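Local coordinates for penicillin-binding protein PbpB (Mycobacterium tuberculosis, PDB 6KGU), which builds cross-linked peptidoglycan of the mycobacterial cell wall from lipid-linked intermediates and is the target of beta-lactam antibiotics such as aztreonam, at residues I280-S285 with Y342-K347; G295-G300 with L332-G337. All coordinates share one frame; numbering follows the deposited sequence.

Contact 1 (I280-S285 with Y342-K347); sequences IEHGLS and YDMLRK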
loop_
_atom_site.group_PDB
_atom_site.type_symbol
_atom_site.label_atom_id
_atom_site.label_comp_id
_atom_site.label_asym_id
_atom_site.label_seq_id
_atom_site.Cartn_x
_atom_site.Cartn_y
_atom_site.Cartn_z
ATOM N N ILE A 280 -4.829 16.797 -14.826
ATOM C CA ILE A 280 -5.343 17.947 -14.083
ATOM C C ILE A 280 -4.230 18.959 -13.814
ATOM O O ILE A 280 -4.416 20.170 -13.995
ATOM C CB ILE A 280 -6.011 17.495 -12.764
ATOM C CG1 ILE A 280 -7.227 16.605 -13.036
ATOM C CG2 ILE A 280 -6.364 18.709 -11.887
ATOM C CD1 ILE A 280 -8.371 17.311 -13.766
ATOM N N GLU A 281 -3.054 18.473 -13.384
ATOM C CA GLU A 281 -1.968 19.373 -12.981
ATOM C C GLU A 281 -1.501 20.253 -14.134
ATOM O O GLU A 281 -1.159 21.425 -13.937
ATOM C CB GLU A 281 -0.779 18.579 -12.432
ATOM C CG GLU A 281 0.478 19.410 -12.161
ATOM C CD GLU A 281 0.426 20.222 -10.867
ATOM O OE1 GLU A 281 -0.561 20.119 -10.110
ATOM O OE2 GLU A 281 1.399 20.964 -10.600
ATOM N N HIS A 282 -1.465 19.711 -15.338
ATOM C CA HIS A 282 -1.069 20.516 -16.481
ATOM C C HIS A 282 -2.248 21.218 -17.150
ATOM O O HIS A 282 -2.083 21.788 -18.230
ATOM C CB HIS A 282 -0.313 19.645 -17.476
ATOM C CG HIS A 282 0.916 19.028 -16.891
ATOM N ND1 HIS A 282 1.971 19.783 -16.427
ATOM C CD2 HIS A 282 1.251 17.734 -16.667
ATOM C CE1 HIS A 282 2.911 18.982 -15.956
ATOM N NE2 HIS A 282 2.494 17.734 -16.076
ATOM N N GLY A 283 -3.419 21.226 -16.517
ATOM C CA GLY A 283 -4.524 22.005 -17.053
ATOM C C GLY A 283 -5.033 21.502 -18.386
ATOM O O GLY A 283 -5.481 22.298 -19.211
ATOM N N LEU A 284 -4.970 20.192 -18.617
ATOM C CA LEU A 284 -5.350 19.580 -19.883
ATOM C C LEU A 284 -6.774 19.060 -19.879
ATOM O O LEU A 284 -7.281 18.658 -20.937
ATOM C CB LEU A 284 -4.387 18.434 -20.208
ATOM C CG LEU A 284 -2.942 18.935 -20.315
ATOM C CD1 LEU A 284 -1.939 17.784 -20.268
ATOM C CD2 LEU A 284 -2.762 19.749 -21.607
ATOM N N SER A 285 -7.417 19.041 -18.717
ATOM C CA SER A 285 -8.797 18.612 -18.583
ATOM C C SER A 285 -9.288 19.081 -17.222
ATOM O O SER A 285 -8.525 19.622 -16.420
ATOM C CB SER A 285 -8.928 17.086 -18.715
ATOM O OG SER A 285 -10.290 16.701 -18.768
ATOM N N TYR A 342 5.969 10.372 -17.993
ATOM C CA TYR A 342 7.073 9.703 -17.316
ATOM C C TYR A 342 7.606 10.538 -16.156
ATOM O O TYR A 342 7.984 9.993 -15.110
ATOM C CB TYR A 342 8.192 9.386 -18.308
ATOM C CG TYR A 342 9.387 8.725 -17.667
ATOM C CD1 TYR A 342 9.360 7.381 -17.335
ATOM C CD2 TYR A 342 10.548 9.440 -17.410
ATOM C CE1 TYR A 342 10.451 6.767 -16.757
ATOM C CE2 TYR A 342 11.653 8.832 -16.830
ATOM C CZ TYR A 342 11.596 7.494 -16.513
ATOM O OH TYR A 342 12.680 6.874 -15.938
ATOM N N ASP A 343 7.625 11.863 -16.304
ATOM C CA ASP A 343 8.100 12.687 -15.197
ATOM C C ASP A 343 7.196 12.526 -13.983
ATOM O O ASP A 343 7.674 12.477 -12.844
ATOM C CB ASP A 343 8.183 14.158 -15.608
ATOM C CG ASP A 343 8.811 15.031 -14.528
ATOM O OD1 ASP A 343 10.026 14.892 -14.298
ATOM O OD2 ASP A 343 8.100 15.857 -13.914
ATOM N N MET A 344 5.888 12.410 -14.212
ATOM C CA MET A 344 4.952 12.267 -13.103
ATOM C C MET A 344 5.115 10.915 -12.412
ATOM O O MET A 344 5.099 10.845 -11.176
ATOM C CB MET A 344 3.522 12.463 -13.616
ATOM C CG MET A 344 2.466 12.428 -12.550
ATOM S SD MET A 344 2.475 13.890 -11.529
ATOM C CE MET A 344 1.725 15.073 -12.639
ATOM N N LEU A 345 5.259 9.835 -13.197
ATOM C CA LEU A 345 5.568 8.516 -12.642
ATOM C C LEU A 345 6.726 8.587 -11.662
ATOM O O LEU A 345 6.668 8.017 -10.566
ATOM C CB LEU A 345 5.938 7.525 -13.750
ATOM C CG LEU A 345 4.979 6.771 -14.653
ATOM C CD1 LEU A 345 5.771 5.950 -15.676
ATOM C CD2 LEU A 345 4.001 5.871 -13.868
ATOM N N ARG A 346 7.813 9.253 -12.063
ATOM C CA ARG A 346 8.991 9.340 -11.205
ATOM C C ARG A 346 8.705 10.158 -9.956
ATOM O O ARG A 346 9.128 9.784 -8.855
ATOM C CB ARG A 346 10.160 9.944 -11.987
ATOM C CG ARG A 346 10.791 8.993 -12.980
ATOM C CD ARG A 346 11.952 8.266 -12.331
ATOM N NE ARG A 346 11.827 6.823 -12.485
ATOM C CZ ARG A 346 12.615 5.939 -11.886
ATOM N NH1 ARG A 346 13.601 6.350 -11.092
ATOM N NH2 ARG A 346 12.412 4.645 -12.090
ATOM N N LYS A 347 7.983 11.275 -10.095
ATOM C CA LYS A 347 7.685 12.072 -8.907
ATOM C C LYS A 347 6.837 11.280 -7.920
ATOM O O LYS A 347 6.997 11.419 -6.702
ATOM C CB LYS A 347 6.991 13.387 -9.284
ATOM C CG LYS A 347 7.945 14.493 -9.735
ATOM C CD LYS A 347 7.267 15.871 -9.794
ATOM C CE LYS A 347 5.917 15.806 -10.522
ATOM N NZ LYS A 347 5.272 17.151 -10.806
#
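The end methyl of M344 overlaps the stem of E281 and the imidazole of H282: CE lies 4.3 Å from E281 CB and 4.4 Å from H282 NE2, the latter an oblique approach to the ring. CB of M344 points toward 280-285; CG is anti to the backbone N (chi1 -176°), and two bends of near +75° in chi2 and chi3 place CE against E281 and H282. Because the nearest CA atoms, those of E281 and M344, are 9.9 Å apart, one long side chain bridges the gap, and the two segments bury just 91 Å². The place is the C-terminal end of helix 272-281, the helix that follows the probable catalytic S269 in this transpeptidase domain. A Schellman motif closes it: G283 has positive phi, G283 N bonds I280 O at 2.9 Å, and L284 N bonds V279 O. The polar ends bond outside the two segments: E281 OE1 with T438 OG1 and S435 N, and K347 NZ with V433 O. E281 OE2 and K347 NZ stay 5.4 Å apart, too far for a salt bridge, though opposite charges may still attract weakly. M344 also packs on V274 and A278 of helix 272-281.

Contact 2 (G295-G300 with L332-G337); sequences GSIQMG and LSQRVG
Q334 and M299 meet side chain to side chain from opposite directions, and they supply most of the 115 Å² buried here. The amide nitrogen NE2 of Q334 lies 3.5 Å from M299 SD with an N-H...S angle of 171°, a nearly straight hydrogen bond, weak as expected of a thioether acceptor; this is a usual separation for the large sulfur atom. Beside that polar touch runs an aliphatic one: M299 CE sits 3.8 Å from Q334 CG, so the thioether lies along the glutamine chain as well as against its amide. Reach explains the geometry. The CA atoms of M299 and Q334 are 9.5 Å apart, and M299 spans its share with all three torsions near 180°, starting with CG anti to the backbone N (chi1 179°), while Q334 is likewise extended beyond CG. The methionine belongs to a two-stranded antiparallel hairpin, strands 296-299 and 302-305, in which I297 pairs by backbone bonds with V304. That hairpin lies against helix 326-336, which starts at the end of what is probably the SxN motif of the family. I297, two residues before M299 and pointing to the same side of the strand, brings CD1 to 4.1 Å from Q334 NE2, so the amide nitrogen has a sulfur and a methyl as neighbours. Q298 between them turns elsewhere and bonds T303 OG1 through OE1. Earlier in the same helix, V327 supports I297 and L330 supports M299; M299 also touches F377. I297 and Q334 each also touch a crystal neighbour, and Q334 is exposed, so its side-chain conformation in solution may differ.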
loop_
_atom_site.group_PDB
_atom_site.type_symbol
_atom_site.label_atom_id
_atom_site.label_comp_id
_atom_site.label_asym_id
_atom_site.label_seq_id
_atom_site.Cartn_x
_atom_site.Cartn_y
_atom_site.Cartn_z
ATOM N N GLY A 295 -15.165 2.412 -27.771
ATOM C CA GLY A 295 -14.941 1.144 -27.094
ATOM C C GLY A 295 -13.531 0.625 -27.240
ATOM O O GLY A 295 -13.098 -0.207 -26.436
ATOM N N SER A 296 -12.808 1.085 -28.252
ATOM C CA SER A 296 -11.441 0.638 -28.441
ATOM C C SER A 296 -10.736 1.664 -29.297
ATOM O O SER A 296 -11.375 2.428 -30.018
ATOM C CB SER A 296 -11.378 -0.753 -29.092
ATOM O OG SER A 296 -12.196 -0.805 -30.242
ATOM N N ILE A 297 -9.407 1.676 -29.210
ATOM C CA ILE A 297 -8.596 2.510 -30.084
ATOM C C ILE A 297 -7.311 1.776 -30.436
ATOM O O ILE A 297 -6.869 0.861 -29.737
ATOM C CB ILE A 297 -8.240 3.882 -29.464
ATOM C CG1 ILE A 297 -7.459 3.713 -28.155
ATOM C CG2 ILE A 297 -9.479 4.746 -29.272
ATOM C CD1 ILE A 297 -6.855 5.017 -27.681
ATOM N N GLN A 298 -6.709 2.222 -31.533
ATOM C CA GLN A 298 -5.377 1.810 -31.952
ATOM C C GLN A 298 -4.387 2.872 -31.493
ATOM O O GLN A 298 -4.481 4.033 -31.904
ATOM C CB GLN A 298 -5.308 1.647 -33.469
ATOM C CG GLN A 298 -6.344 0.691 -34.038
ATOM C CD GLN A 298 -6.100 -0.736 -33.602
ATOM O OE1 GLN A 298 -7.044 -1.510 -33.414
ATOM N NE2 GLN A 298 -4.825 -1.101 -33.435
ATOM N N MET A 299 -3.449 2.482 -30.644
ATOM C CA MET A 299 -2.481 3.430 -30.124
ATOM C C MET A 299 -1.133 2.736 -30.031
ATOM O O MET A 299 -1.062 1.588 -29.596
ATOM C CB MET A 299 -2.924 3.963 -28.748
ATOM C CG MET A 299 -1.968 4.940 -28.125
ATOM S SD MET A 299 -2.596 5.687 -26.612
ATOM C CE MET A 299 -1.154 6.613 -26.092
ATOM N N GLY A 300 -0.075 3.430 -30.445
ATOM C CA GLY A 300 1.257 2.856 -30.333
ATOM C C GLY A 300 1.403 1.506 -31.003
ATOM O O GLY A 300 2.197 0.680 -30.551
ATOM N N LEU A 332 -6.855 10.792 -22.701
ATOM C CA LEU A 332 -6.398 11.874 -21.831
ATOM C C LEU A 332 -4.890 11.854 -21.664
ATOM O O LEU A 332 -4.254 12.910 -21.604
ATOM C CB LEU A 332 -7.057 11.771 -20.445
ATOM C CG LEU A 332 -8.559 12.023 -20.339
ATOM C CD1 LEU A 332 -9.077 11.572 -18.956
ATOM C CD2 LEU A 332 -8.880 13.512 -20.620
ATOM N N SER A 333 -4.302 10.661 -21.538
ATOM C CA SER A 333 -2.845 10.569 -21.457
ATOM C C SER A 333 -2.180 11.122 -22.722
ATOM O O SER A 333 -1.075 11.675 -22.650
ATOM C CB SER A 333 -2.415 9.111 -21.216
ATOM O OG SER A 333 -2.906 8.631 -19.973
ATOM N N GLN A 334 -2.832 10.982 -23.884
ATOM C CA GLN A 334 -2.282 11.546 -25.119
ATOM C C GLN A 334 -2.125 13.056 -25.017
ATOM O O GLN A 334 -1.211 13.623 -25.626
ATOM C CB GLN A 334 -3.163 11.209 -26.327
ATOM C CG GLN A 334 -3.110 9.773 -26.813
ATOM C CD GLN A 334 -4.092 9.526 -27.951
ATOM O OE1 GLN A 334 -4.579 10.471 -28.566
ATOM N NE2 GLN A 334 -4.401 8.254 -28.225
ATOM N N ARG A 335 -3.007 13.727 -24.258
ATOM C CA ARG A 335 -2.843 15.163 -24.054
ATOM C C ARG A 335 -1.599 15.449 -23.227
ATOM O O ARG A 335 -0.895 16.435 -23.472
ATOM C CB ARG A 335 -4.078 15.752 -23.372
ATOM C CG ARG A 335 -5.413 15.312 -23.967
ATOM C CD ARG A 335 -6.577 15.987 -23.230
ATOM N NE ARG A 335 -7.867 15.720 -23.872
ATOM C CZ ARG A 335 -9.020 16.259 -23.487
ATOM N NH1 ARG A 335 -9.036 17.101 -22.464
ATOM N NH2 ARG A 335 -10.153 15.968 -24.130
ATOM N N VAL A 336 -1.318 14.590 -22.242
ATOM C CA VAL A 336 -0.165 14.778 -21.371
ATOM C C VAL A 336 1.136 14.621 -22.149
ATOM O O VAL A 336 2.056 15.436 -22.018
ATOM C CB VAL A 336 -0.227 13.790 -20.189
ATOM C CG1 VAL A 336 1.042 13.856 -19.355
ATOM C CG2 VAL A 336 -1.455 14.073 -19.331
ATOM N N GLY A 337 1.237 13.561 -22.953
ATOM C CA GLY A 337 2.457 13.255 -23.666
ATOM C C GLY A 337 3.379 12.356 -22.858
ATOM O O GLY A 337 3.317 12.315 -21.624
#

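The two contacts have centres 15 Å apart and meet directly through the loop that follows helix 272-281. L284 O of contact 1 lies 2.8 Å from R335 NH1 of contact 2, a probable hydrogen bond, and L284 CD1 packs 3.7 Å from V336 CA. R335 NH2 also forms a salt bridge with E289, whose other oxygen bonds S285 OG, so E289 joins 280-285 to 332-337. Neither contact lies at an annotated site, but helix 272-281 begins just after the probable nucleophile S269, at the lysine of the likely SxxK motif, and helix 326-336 begins at the end of the likely SxN motif; the side chain of I297 is about 12 Å from the bound aztreonam.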